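PDB 2RCY: pyrroline carboxylate reductase from Plasmodium falciparum, which binds NADP and probably catalyses the reduction of pyrroline-5-carboxylate to proline, the last step of proline synthesis. Local coordinates for residues A[23-29]-A[143-148]; A[34-38]-A[55-59]; A[79-83]-A[102-107]; A[123-127]-A[162-166]. All coordinates share one frame; numbering follows the deposited sequence.

Interaction 1: A[23-29]-A[143-148]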
loop_
_atom_site.group_PDB
_atom_site.type_symbol
_atom_site.label_atom_id
_atom_site.label_comp_id
_atom_site.label_asym_id
_atom_site.label_seq_id
_atom_site.Cartn_x
_atom_site.Cartn_y
_atom_site.Cartn_z
ATOM N N ILE A 23 30.166 27.545 23.293
ATOM C CA ILE A 23 30.739 28.889 23.386
ATOM C C ILE A 23 31.876 28.916 24.413
ATOM O O ILE A 23 32.873 29.622 24.228
ATOM C CB ILE A 23 29.657 29.951 23.731
ATOM C CG1 ILE A 23 28.513 29.897 22.712
ATOM C CG2 ILE A 23 30.253 31.359 23.752
ATOM C CD1 ILE A 23 27.202 30.496 23.200
ATOM N N ALA A 24 31.721 28.134 25.482
ATOM C CA ALA A 24 32.726 28.030 26.543
ATOM C C ALA A 24 34.062 27.485 26.033
ATOM O O ALA A 24 35.125 27.976 26.420
ATOM C CB ALA A 24 32.204 27.173 27.691
ATOM N N ASN A 25 33.995 26.476 25.166
ATOM C CA ASN A 25 35.186 25.868 24.576
ATOM C C ASN A 25 35.801 26.719 23.466
ATOM O O ASN A 25 36.985 26.576 23.145
ATOM C CB ASN A 25 34.874 24.461 24.055
ATOM C CG ASN A 25 34.543 23.479 25.171
ATOM O OD1 ASN A 25 34.776 23.751 26.351
ATOM N ND2 ASN A 25 33.999 22.326 24.799
ATOM N N ALA A 26 34.991 27.603 22.888
ATOM C CA ALA A 26 35.431 28.488 21.810
ATOM C C ALA A 26 36.302 29.639 22.319
ATOM O O ALA A 26 37.056 30.241 21.549
ATOM C CB ALA A 26 34.231 29.024 21.052
ATOM N N ASN A 27 36.187 29.930 23.616
ATOM C CA ASN A 27 36.929 31.009 24.279
ATOM C C ASN A 27 36.880 32.358 23.553
ATOM O O ASN A 27 37.863 32.799 22.949
ATOM C CB ASN A 27 38.374 30.587 24.590
ATOM C CG ASN A 27 38.461 29.631 25.767
ATOM O OD1 ASN A 27 38.058 28.470 25.674
ATOM N ND2 ASN A 27 38.998 30.114 26.883
ATOM N N ILE A 28 35.711 32.987 23.608
ATOM C CA ILE A 28 35.511 34.349 23.114
ATOM C C ILE A 28 35.047 35.240 24.265
ATOM O O ILE A 28 35.219 36.461 24.234
ATOM C CB ILE A 28 34.490 34.409 21.949
ATOM C CG1 ILE A 28 33.274 33.519 22.239
ATOM C CG2 ILE A 28 35.157 34.007 20.639
ATOM C CD1 ILE A 28 32.023 33.910 21.484
ATOM N N ILE A 29 34.450 34.605 25.271
ATOM C CA ILE A 29 34.013 35.272 26.493
ATOM C C ILE A 29 34.615 34.530 27.687
ATOM O O ILE A 29 34.692 33.300 27.685
ATOM C CB ILE A 29 32.465 35.301 26.615
ATOM C CG1 ILE A 29 31.820 35.802 25.316
ATOM C CG2 ILE A 29 32.034 36.168 27.795
ATOM C CD1 ILE A 29 30.346 35.471 25.173
ATOM N N ASP A 143 29.438 36.821 16.026
ATOM C CA ASP A 143 30.700 36.375 16.625
ATOM C C ASP A 143 30.516 35.262 17.654
ATOM O O ASP A 143 31.393 34.409 17.810
ATOM C CB ASP A 143 31.447 37.551 17.260
ATOM C CG ASP A 143 31.830 38.625 16.252
ATOM O OD1 ASP A 143 31.781 38.365 15.028
ATOM O OD2 ASP A 143 32.181 39.739 16.693
ATOM N N ILE A 144 29.385 35.287 18.358
ATOM C CA ILE A 144 29.069 34.272 19.368
ATOM C C ILE A 144 28.862 32.895 18.736
ATOM O O ILE A 144 29.374 31.891 19.237
ATOM C CB ILE A 144 27.839 34.678 20.233
ATOM C CG1 ILE A 144 28.241 35.745 21.257
ATOM C CG2 ILE A 144 27.249 33.467 20.961
ATOM C CD1 ILE A 144 27.073 36.444 21.942
ATOM N N PHE A 145 28.130 32.861 17.624
ATOM C CA PHE A 145 27.764 31.602 16.982
ATOM C C PHE A 145 28.747 31.142 15.900
ATOM O O PHE A 145 28.844 29.946 15.623
ATOM C CB PHE A 145 26.320 31.660 16.469
ATOM C CG PHE A 145 25.305 31.928 17.553
ATOM C CD1 PHE A 145 24.992 30.951 18.494
ATOM C CD2 PHE A 145 24.671 33.162 17.642
ATOM C CE1 PHE A 145 24.061 31.199 19.500
ATOM C CE2 PHE A 145 23.737 33.419 18.644
ATOM C CZ PHE A 145 23.433 32.434 19.575
ATOM N N ASN A 146 29.479 32.082 15.301
ATOM C CA ASN A 146 30.561 31.735 14.371
ATOM C C ASN A 146 31.792 31.157 15.073
ATOM O O ASN A 146 32.670 30.581 14.425
ATOM C CB ASN A 146 30.961 32.927 13.494
ATOM C CG ASN A 146 30.123 33.038 12.227
ATOM O OD1 ASN A 146 29.765 32.032 11.608
ATOM N ND2 ASN A 146 29.823 34.268 11.828
ATOM N N SER A 147 31.846 31.317 16.394
ATOM C CA SER A 147 32.920 30.749 17.207
ATOM C C SER A 147 32.742 29.243 17.412
ATOM O O SER A 147 33.715 28.523 17.651
ATOM C CB SER A 147 33.009 31.463 18.561
ATOM O OG SER A 147 31.949 31.081 19.420
ATOM N N CYS A 148 31.497 28.779 17.319
ATOM C CA CYS A 148 31.177 27.360 17.481
ATOM C C CYS A 148 30.327 26.808 16.328
ATOM O O CYS A 148 29.591 25.832 16.498
ATOM C CB CYS A 148 30.495 27.114 18.832
ATOM S SG CYS A 148 28.924 27.982 19.062
#
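The hydroxyl of S147, wedged between A26 and I28, is held by a hydrogen bond within its own segment, while the contact across is apolar. S147 OG donates to I144 O, three residues back in the same segment, over 2.7 Å; the hydroxyl stands above the carbonyl plane, with a C=O...OG angle of 132°. The bond ties the serine back to the helix it follows, where the backbone bonds from S147 N and C148 N are weak. A chi1 of 74° sets OG between the backbone N and carbonyl carbon of S147, on the side of I144 O. Across the contact this oxygen meets carbon: A26 CB lies 3.5 Å from S147 OG, and I28 CD1 approaches that oxygen equally closely. I28 works with its tip, since CD1 also rests 3.7 Å from I144 CA while CG2 touches S147 CB. Deeper in, I23 and I144 pass each other at a slant, I23 CD1 meeting I144 CG2 at 3.7 Å. The same I144 methyl stands over the centre of the F145 ring, and I23 CG1 packs 4.1 Å from C148 SG. I29 CD1 reaches I144 CG1 more loosely. The segment 23-29 carries the end of helix 14-26 and the loop after it, the chain leaving helical geometry at N27 with a positive phi; 143-148 takes in the C-terminal part of helix 135-146 and the residues after it. I23 and I29 also pack on strand 7-10, with M2 against I144, so two helix ends meet beside the first strand of the Rossmann sheet.

Interaction 2: A[34-38]-A[55-59]. With NAP (NADP nicotinamide-adenine-dinucleotide phosphate), chain G.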
loop_
_atom_site.group_PDB
_atom_site.type_symbol
_atom_site.label_atom_id
_atom_site.label_comp_id
_atom_site.label_asym_id
_atom_site.label_seq_id
_atom_site.Cartn_x
_atom_site.Cartn_y
_atom_site.Cartn_z
ATOM N N LEU A 34 30.118 33.643 31.977
ATOM C CA LEU A 34 29.060 32.753 31.504
ATOM C C LEU A 34 28.203 32.277 32.674
ATOM O O LEU A 34 28.710 31.675 33.624
ATOM C CB LEU A 34 29.646 31.562 30.737
ATOM C CG LEU A 34 29.751 31.660 29.210
ATOM C CD1 LEU A 34 30.729 32.738 28.765
ATOM C CD2 LEU A 34 30.149 30.315 28.622
ATOM N N PHE A 35 26.905 32.561 32.594
ATOM C CA PHE A 35 25.968 32.266 33.680
ATOM C C PHE A 35 24.777 31.437 33.204
ATOM O O PHE A 35 24.480 31.394 32.007
ATOM C CB PHE A 35 25.471 33.564 34.331
ATOM C CG PHE A 35 26.574 34.459 34.830
ATOM C CD1 PHE A 35 27.050 35.504 34.042
ATOM C CD2 PHE A 35 27.133 34.263 36.090
ATOM C CE1 PHE A 35 28.068 36.337 34.498
ATOM C CE2 PHE A 35 28.152 35.089 36.555
ATOM C CZ PHE A 35 28.620 36.129 35.758
ATOM N N TYR A 36 24.101 30.783 34.148
ATOM C CA TYR A 36 22.909 29.987 33.851
ATOM C C TYR A 36 21.970 29.865 35.054
ATOM O O TYR A 36 22.389 30.033 36.202
ATOM C CB TYR A 36 23.299 28.589 33.346
ATOM C CG TYR A 36 23.515 27.562 34.439
ATOM C CD1 TYR A 36 24.726 27.487 35.127
ATOM C CD2 TYR A 36 22.506 26.659 34.783
ATOM C CE1 TYR A 36 24.925 26.544 36.133
ATOM C CE2 TYR A 36 22.694 25.712 35.785
ATOM C CZ TYR A 36 23.905 25.660 36.455
ATOM O OH TYR A 36 24.095 24.724 37.446
ATOM N N TYR A 37 20.699 29.575 34.775
ATOM C CA TYR A 37 19.746 29.160 35.804
ATOM C C TYR A 37 18.876 27.994 35.341
ATOM O O TYR A 37 18.468 27.926 34.180
ATOM C CB TYR A 37 18.854 30.319 36.275
ATOM C CG TYR A 37 17.677 29.859 37.122
ATOM C CD1 TYR A 37 17.847 29.517 38.464
ATOM C CD2 TYR A 37 16.401 29.735 36.570
ATOM C CE1 TYR A 37 16.774 29.079 39.236
ATOM C CE2 TYR A 37 15.323 29.301 37.334
ATOM C CZ TYR A 37 15.517 28.975 38.665
ATOM O OH TYR A 37 14.453 28.545 39.423
ATOM N N GLY A 38 18.602 27.086 36.273
ATOM C CA GLY A 38 17.633 26.013 36.087
ATOM C C GLY A 38 17.012 25.653 37.426
ATOM O O GLY A 38 17.580 25.975 38.474
ATOM N N LEU A 55 19.492 36.722 36.741
ATOM C CA LEU A 55 20.310 36.437 35.566
ATOM C C LEU A 55 20.141 37.541 34.522
ATOM O O LEU A 55 21.118 37.985 33.923
ATOM C CB LEU A 55 19.942 35.070 34.973
ATOM C CG LEU A 55 20.673 34.549 33.729
ATOM C CD1 LEU A 55 20.753 33.035 33.763
ATOM C CD2 LEU A 55 20.005 35.020 32.441
ATOM N N ALA A 56 18.899 37.975 34.315
ATOM C CA ALA A 56 18.587 39.025 33.346
ATOM C C ALA A 56 19.071 40.398 33.807
ATOM O O ALA A 56 19.419 41.246 32.985
ATOM C CB ALA A 56 17.091 39.057 33.054
ATOM N N ARG A 57 19.091 40.604 35.123
ATOM C CA ARG A 57 19.532 41.869 35.713
ATOM C C ARG A 57 21.053 42.015 35.693
ATOM O O ARG A 57 21.574 43.133 35.683
ATOM C CB ARG A 57 19.011 42.000 37.146
ATOM N N HIS A 58 21.754 40.884 35.677
ATOM C CA HIS A 58 23.216 40.866 35.715
ATOM C C HIS A 58 23.836 40.811 34.319
ATOM O O HIS A 58 24.756 41.575 34.013
ATOM C CB HIS A 58 23.705 39.686 36.559
ATOM C CG HIS A 58 25.180 39.691 36.815
ATOM N ND1 HIS A 58 25.771 40.525 37.739
ATOM C CD2 HIS A 58 26.181 38.956 36.277
ATOM C CE1 HIS A 58 27.074 40.307 37.755
ATOM N NE2 HIS A 58 27.349 39.359 36.877
ATOM N N CYS A 59 23.323 39.911 33.482
ATOM C CA CYS A 59 23.888 39.654 32.159
ATOM C C CYS A 59 23.512 40.713 31.127
ATOM O O CYS A 59 22.492 41.390 31.260
ATOM C CB CYS A 59 23.475 38.267 31.669
ATOM S SG CYS A 59 23.987 36.937 32.768
HETATM P PA NAP G . 15.012 20.256 27.565
HETATM O O1A NAP G . 16.182 19.307 27.478
HETATM O O2A NAP G . 13.739 19.801 28.236
HETATM O O5B NAP G . 15.531 21.623 28.240
HETATM C C5B NAP G . 14.706 22.442 29.064
HETATM C C4B NAP G . 15.509 22.818 30.302
HETATM O O4B NAP G . 14.981 23.998 30.914
HETATM C C3B NAP G . 15.473 21.713 31.348
HETATM O O3B NAP G . 16.804 21.248 31.591
HETATM C C2B NAP G . 14.886 22.346 32.597
HETATM O O2B NAP G . 15.618 21.989 33.769
HETATM C C1B NAP G . 14.977 23.843 32.335
HETATM N N9A NAP G . 13.852 24.620 32.924
HETATM C C8A NAP G . 12.615 24.177 33.202
HETATM N N7A NAP G . 11.886 25.189 33.724
HETATM C C5A NAP G . 12.677 26.278 33.767
HETATM C C6A NAP G . 12.486 27.589 34.194
HETATM N N6A NAP G . 11.290 27.982 34.694
HETATM N N1A NAP G . 13.508 28.470 34.105
HETATM C C2A NAP G . 14.701 28.097 33.612
HETATM N N3A NAP G . 14.910 26.839 33.194
HETATM C C4A NAP G . 13.915 25.913 33.260
HETATM O O3 NAP G . 14.641 20.758 26.082
HETATM P PN NAP G . 15.776 21.158 25.012
HETATM O O1N NAP G . 15.864 20.048 23.995
HETATM O O2N NAP G . 17.018 21.612 25.743
HETATM O O5D NAP G . 15.129 22.421 24.260
HETATM C C5D NAP G . 15.042 23.709 24.861
HETATM C C4D NAP G . 14.728 24.736 23.778
HETATM O O4D NAP G . 15.738 24.710 22.767
HETATM C C3D NAP G . 13.397 24.460 23.089
HETATM O O3D NAP G . 12.630 25.665 23.084
HETATM C C2D NAP G . 13.752 24.042 21.672
HETATM O O2D NAP G . 12.838 24.567 20.704
HETATM C C1D NAP G . 15.141 24.623 21.467
HETATM N N1N NAP G . 15.972 23.830 20.554
HETATM C C2N NAP G . 16.352 22.581 20.879
HETATM C C3N NAP G . 17.149 21.834 20.014
HETATM C C7N NAP G . 17.576 20.446 20.389
HETATM O O7N NAP G . 17.147 19.886 21.518
HETATM N N7N NAP G . 18.363 19.815 19.642
HETATM C C4N NAP G . 17.550 22.392 18.800
HETATM C C5N NAP G . 17.145 23.683 18.484
HETATM C C6N NAP G . 16.350 24.384 19.389
HETATM P P2B NAP G . 15.359 20.603 34.555
HETATM O O1X NAP G . 16.016 20.830 35.898
HETATM O O2X NAP G . 13.855 20.461 34.613
HETATM O O3X NAP G . 16.049 19.559 33.711
#
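In the Rossmann fold that binds NADP here, F35, Y36 and Y37 on strand 34-37 meet the last turn of helix 52-58, part of the connection leading to strand 61-64. F35 and L55 bury the most surface here, and F35 meets two residues at the helix end. H58 turns its edge to one face of the F35 ring in an offset edge-to-face pair, centroids 5.0 Å apart and planes at 87°, with H58 NE2 3.6 Å from F35 CZ. Nearer the strand, C59 SG approaches F35 CD1 at 3.6 Å, a sulfur-aromatic contact in which the sulfur comes in obliquely to the ring. With chi1 at -172°, H58 CG lies anti to the backbone N, which puts the imidazole edge at the F35 ring. Backbone bonds from F35 to L7 and F9 hold this strand beside strand 7-10. Y36 points to the other side, its OH hydrogen-bonded to K42 N, K42 being an NADP-binding residue. Y37 belongs to the cofactor pocket: its ring meets the adenine obliquely, Y37 CD2 lying 3.8 Å from NAP C2A, while its CB faces the helix. There L55 extends over the strand backbone, and a single methyl does the touching: L55 CD1 sits 3.6 Å from both Y36 C and Y37 N, pressed on the peptide link between the two tyrosines.

Interaction 3: A[79-83]-A[102-107]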
loop_
_atom_site.group_PDB
_atom_site.type_symbol
_atom_site.label_atom_id
_atom_site.label_comp_id
_atom_site.label_asym_id
_atom_site.label_seq_id
_atom_site.Cartn_x
_atom_site.Cartn_y
_atom_site.Cartn_z
ATOM N N LYS A 79 10.647 40.345 32.077
ATOM C CA LYS A 79 10.150 41.440 31.232
ATOM C C LYS A 79 10.686 42.844 31.582
ATOM O O LYS A 79 11.138 43.561 30.685
ATOM C CB LYS A 79 8.613 41.431 31.207
ATOM C CG LYS A 79 7.975 42.270 30.109
ATOM C CD LYS A 79 6.458 42.303 30.261
ATOM C CE LYS A 79 5.782 42.993 29.082
ATOM N NZ LYS A 79 6.052 44.458 29.032
ATOM N N PRO A 80 10.639 43.242 32.875
ATOM C CA PRO A 80 11.118 44.589 33.203
ATOM C C PRO A 80 12.644 44.714 33.326
ATOM O O PRO A 80 13.160 45.828 33.443
ATOM C CB PRO A 80 10.456 44.867 34.554
ATOM C CG PRO A 80 10.352 43.531 35.189
ATOM C CD PRO A 80 10.147 42.536 34.077
ATOM N N TYR A 81 13.352 43.586 33.289
ATOM C CA TYR A 81 14.805 43.570 33.483
ATOM C C TYR A 81 15.596 43.544 32.171
ATOM O O TYR A 81 16.827 43.455 32.185
ATOM C CB TYR A 81 15.213 42.388 34.372
ATOM C CG TYR A 81 14.418 42.266 35.655
ATOM C CD1 TYR A 81 13.392 41.329 35.773
ATOM C CD2 TYR A 81 14.689 43.089 36.751
ATOM C CE1 TYR A 81 12.654 41.213 36.948
ATOM C CE2 TYR A 81 13.957 42.981 37.930
ATOM C CZ TYR A 81 12.941 42.039 38.022
ATOM O OH TYR A 81 12.213 41.923 39.183
ATOM N N LEU A 82 14.890 43.634 31.045
ATOM C CA LEU A 82 15.511 43.554 29.720
ATOM C C LEU A 82 15.842 44.919 29.114
ATOM O O LEU A 82 16.152 45.017 27.923
ATOM C CB LEU A 82 14.619 42.760 28.760
ATOM C CG LEU A 82 14.571 41.238 28.904
ATOM C CD1 LEU A 82 13.345 40.699 28.198
ATOM C CD2 LEU A 82 15.838 40.583 28.362
ATOM N N SER A 83 15.783 45.962 29.941
ATOM C CA SER A 83 16.007 47.338 29.495
ATOM C C SER A 83 17.423 47.543 28.952
ATOM O O SER A 83 18.409 47.331 29.665
ATOM C CB SER A 83 15.727 48.320 30.637
ATOM O OG SER A 83 14.494 48.027 31.274
HETATM N N MSE A 102 5.435 38.580 24.274
HETATM C CA MSE A 102 5.841 38.048 25.577
HETATM C C MSE A 102 6.641 39.035 26.433
HETATM O O MSE A 102 6.481 39.063 27.655
HETATM C CB MSE A 102 6.633 36.748 25.399
HETATM C CG MSE A 102 5.779 35.541 25.048
HETATM SE SE MSE A 102 6.835 33.969 24.579
HETATM C CE MSE A 102 5.379 32.706 24.294
ATOM N N VAL A 103 7.497 39.834 25.796
ATOM C CA VAL A 103 8.372 40.765 26.528
ATOM C C VAL A 103 8.164 42.247 26.193
ATOM O O VAL A 103 8.559 43.121 26.967
ATOM C CB VAL A 103 9.883 40.405 26.385
ATOM C CG1 VAL A 103 10.198 39.110 27.107
ATOM C CG2 VAL A 103 10.305 40.328 24.923
ATOM N N GLY A 104 7.552 42.526 25.046
ATOM C CA GLY A 104 7.313 43.902 24.623
ATOM C C GLY A 104 8.079 44.273 23.369
ATOM O O GLY A 104 9.197 43.800 23.147
ATOM N N SER A 105 7.471 45.133 22.554
ATOM C CA SER A 105 8.046 45.555 21.279
ATOM C C SER A 105 9.251 46.482 21.446
ATOM O O SER A 105 10.038 46.654 20.513
ATOM C CB SER A 105 6.977 46.232 20.416
ATOM N N GLU A 106 9.387 47.069 22.635
ATOM C CA GLU A 106 10.467 48.013 22.937
ATOM C C GLU A 106 11.836 47.345 23.127
ATOM O O GLU A 106 12.873 48.003 23.009
ATOM C CB GLU A 106 10.107 48.878 24.159
ATOM C CG GLU A 106 10.180 48.173 25.523
ATOM C CD GLU A 106 8.937 47.351 25.864
ATOM O OE1 GLU A 106 7.996 47.283 25.043
ATOM O OE2 GLU A 106 8.904 46.770 26.971
ATOM N N ASN A 107 11.830 46.044 23.416
ATOM C CA ASN A 107 13.058 45.292 23.672
ATOM C C ASN A 107 13.821 44.892 22.407
ATOM O O ASN A 107 13.275 44.925 21.302
ATOM C CB ASN A 107 12.758 44.052 24.521
ATOM C CG ASN A 107 12.498 44.387 25.979
ATOM O OD1 ASN A 107 13.302 45.055 26.630
ATOM N ND2 ASN A 107 11.375 43.909 26.502
#
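K79 lays its aliphatic chain along the carbonyl of V103, where helix 96-103 runs out. K79 CG comes within 3.3 Å of V103 O, and the chain stays extended as far as K79 CE, which lies 3.5 Å from V103 O; the bend at chi4 (-69°) then swings NZ round, so that it too stays beside that oxygen. K79 NZ ends 4.2 Å from E106 OE2, opposite charges near each other but beyond a salt bridge; the attraction is probably modest. L82 fills the inner side. Its CD1 meets V103 CG1 at 3.7 Å, the two side chains crossing at about a right angle, and both rest on L87 of strand 86-89. N107 lies against the root of L82: N107 OD1 is 3.4 Å from L82 CB and 3.1 Å from L82 O, two acceptors that cannot bond one another. The amide nitrogen, N107 ND2, is 3.0 Å from V103 O. Between V103 and N107 the chain leaves the helix at G104 with a positive phi and passes through a type I beta turn, G104 to N107. Two helix-to-strand connections of the Rossmann sheet thus pack together, one entering strand 86-89 and the other strand 108-113.

Interaction 4: A[123-127]-A[162-166]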
loop_
_atom_site.group_PDB
_atom_site.type_symbol
_atom_site.label_atom_id
_atom_site.label_comp_id
_atom_site.label_asym_id
_atom_site.label_seq_id
_atom_site.Cartn_x
_atom_site.Cartn_y
_atom_site.Cartn_z
ATOM N N GLY A 123 28.300 23.710 14.849
ATOM C CA GLY A 123 26.874 24.011 14.808
ATOM C C GLY A 123 26.433 24.751 13.564
ATOM O O GLY A 123 27.224 25.446 12.926
ATOM N N SER A 124 25.162 24.586 13.212
ATOM C CA SER A 124 24.551 25.356 12.140
ATOM C C SER A 124 23.492 26.273 12.736
ATOM O O SER A 124 22.642 25.834 13.516
ATOM C CB SER A 124 23.939 24.437 11.084
ATOM O OG SER A 124 23.450 25.185 9.986
ATOM N N PHE A 125 23.557 27.549 12.374
ATOM C CA PHE A 125 22.667 28.551 12.940
ATOM C C PHE A 125 21.989 29.383 11.860
ATOM O O PHE A 125 22.590 29.699 10.830
ATOM C CB PHE A 125 23.426 29.489 13.887
ATOM C CG PHE A 125 24.308 28.786 14.884
ATOM C CD1 PHE A 125 25.646 28.533 14.592
ATOM C CD2 PHE A 125 23.812 28.406 16.126
ATOM C CE1 PHE A 125 26.470 27.890 15.515
ATOM C CE2 PHE A 125 24.629 27.765 17.057
ATOM C CZ PHE A 125 25.962 27.509 16.750
ATOM N N ILE A 126 20.727 29.719 12.107
ATOM C CA ILE A 126 20.001 30.723 11.328
ATOM C C ILE A 126 19.329 31.702 12.283
ATOM O O ILE A 126 18.877 31.307 13.362
ATOM C CB ILE A 126 18.940 30.114 10.354
ATOM C CG1 ILE A 126 17.959 29.167 11.078
ATOM C CG2 ILE A 126 19.618 29.485 9.132
ATOM C CD1 ILE A 126 18.423 27.720 11.252
ATOM N N TYR A 127 19.277 32.975 11.902
ATOM C CA TYR A 127 18.662 33.984 12.765
ATOM C C TYR A 127 17.951 35.116 12.038
ATOM O O TYR A 127 18.233 35.411 10.873
ATOM C CB TYR A 127 19.678 34.544 13.778
ATOM C CG TYR A 127 20.525 35.701 13.282
ATOM C CD1 TYR A 127 20.194 37.018 13.599
ATOM C CD2 TYR A 127 21.664 35.477 12.509
ATOM C CE1 TYR A 127 20.971 38.084 13.152
ATOM C CE2 TYR A 127 22.449 36.534 12.060
ATOM C CZ TYR A 127 22.096 37.834 12.383
ATOM O OH TYR A 127 22.870 38.884 11.938
ATOM N N ALA A 162 13.994 26.394 7.838
ATOM C CA ALA A 162 15.391 26.342 8.264
ATOM C C ALA A 162 15.556 25.549 9.562
ATOM O O ALA A 162 16.532 24.820 9.722
ATOM C CB ALA A 162 15.951 27.739 8.412
ATOM N N THR A 163 14.596 25.699 10.473
ATOM C CA THR A 163 14.539 24.916 11.709
ATOM C C THR A 163 14.410 23.427 11.389
ATOM O O THR A 163 15.095 22.595 11.983
ATOM C CB THR A 163 13.351 25.358 12.603
ATOM O OG1 THR A 163 13.433 26.767 12.855
ATOM C CG2 THR A 163 13.347 24.609 13.931
ATOM N N ALA A 164 13.538 23.110 10.435
ATOM C CA ALA A 164 13.287 21.735 10.003
ATOM C C ALA A 164 14.521 21.058 9.404
ATOM O O ALA A 164 14.689 19.847 9.534
ATOM C CB ALA A 164 12.132 21.702 9.018
ATOM N N ILE A 165 15.374 21.845 8.753
ATOM C CA ILE A 165 16.599 21.339 8.129
ATOM C C ILE A 165 17.804 21.439 9.069
ATOM O O ILE A 165 18.475 20.442 9.331
ATOM C CB ILE A 165 16.905 22.079 6.798
ATOM C CG1 ILE A 165 15.891 21.680 5.725
ATOM C CG2 ILE A 165 18.336 21.795 6.318
ATOM C CD1 ILE A 165 15.879 22.592 4.524
ATOM N N SER A 166 18.068 22.644 9.566
ATOM C CA SER A 166 19.258 22.905 10.368
ATOM C C SER A 166 19.081 22.510 11.833
ATOM O O SER A 166 19.952 21.861 12.408
ATOM C CB SER A 166 19.669 24.374 10.240
ATOM O OG SER A 166 20.724 24.695 11.127
HETATM O O HOH W 1 19.848 25.211 13.447
#
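S124 and S166 join their hydroxyls across the contact, OG to OG at 3.0 Å, a hydrogen bond in which either may be the donor. Both side chains are extended away from their own backbone nitrogens, S124 with chi1 -175° and S166 with chi1 173°, and this brings the two oxygens together from strand and helix. The fit is close: S166 OG is also 3.2 Å from S124 CB. A water donates to S124 O over 2.9 Å and lies beside S166 OG. I126, next on the same side of the strand, holds CG1 between its backbone N and carbonyl carbon (chi1 53°), which directs that branch at the helix. Strand 123-129 runs antiparallel to its neighbour 108-113, the last of the parallel Rossmann strands, and parallel to 149-153 on its other side. Helix 159-167, which falls in the dimerisation family region, runs nearly antiparallel to it, the short axes 9.2 Å apart. I126 CG1 packs 3.6 Å from A162 CB, while I126 CD1 reaches on to S166 CB at 3.7 Å. A wider pi-type turn marks the helix at 163-166, although S166 N still bonds A162 O. L197 of the second subunit packs on both S124 and I126.

How the interactions relate
From the N terminus, 23-29 opens the longest loop, which interaction 1 closes only at 143-148. Within that span two shorter loops follow in series: interaction 2 joins 34-38 to 55-59, and interaction 3 joins 79-83 to 102-107. Interaction 4 opens at 123-127, before interaction 1 closes, and ends at 162-166, so the two cross. Interactions 1 and 2 touch through I29 and A24 against L34; interactions 2 and 3 touch through A56 and Y81. Interactions 1 and 4 meet where C148 O probably accepts a bond from G123 N and C148 SG packs on F125. Together they link the Rossmann sheet, its helices and turns to the last strands and helix 159-167.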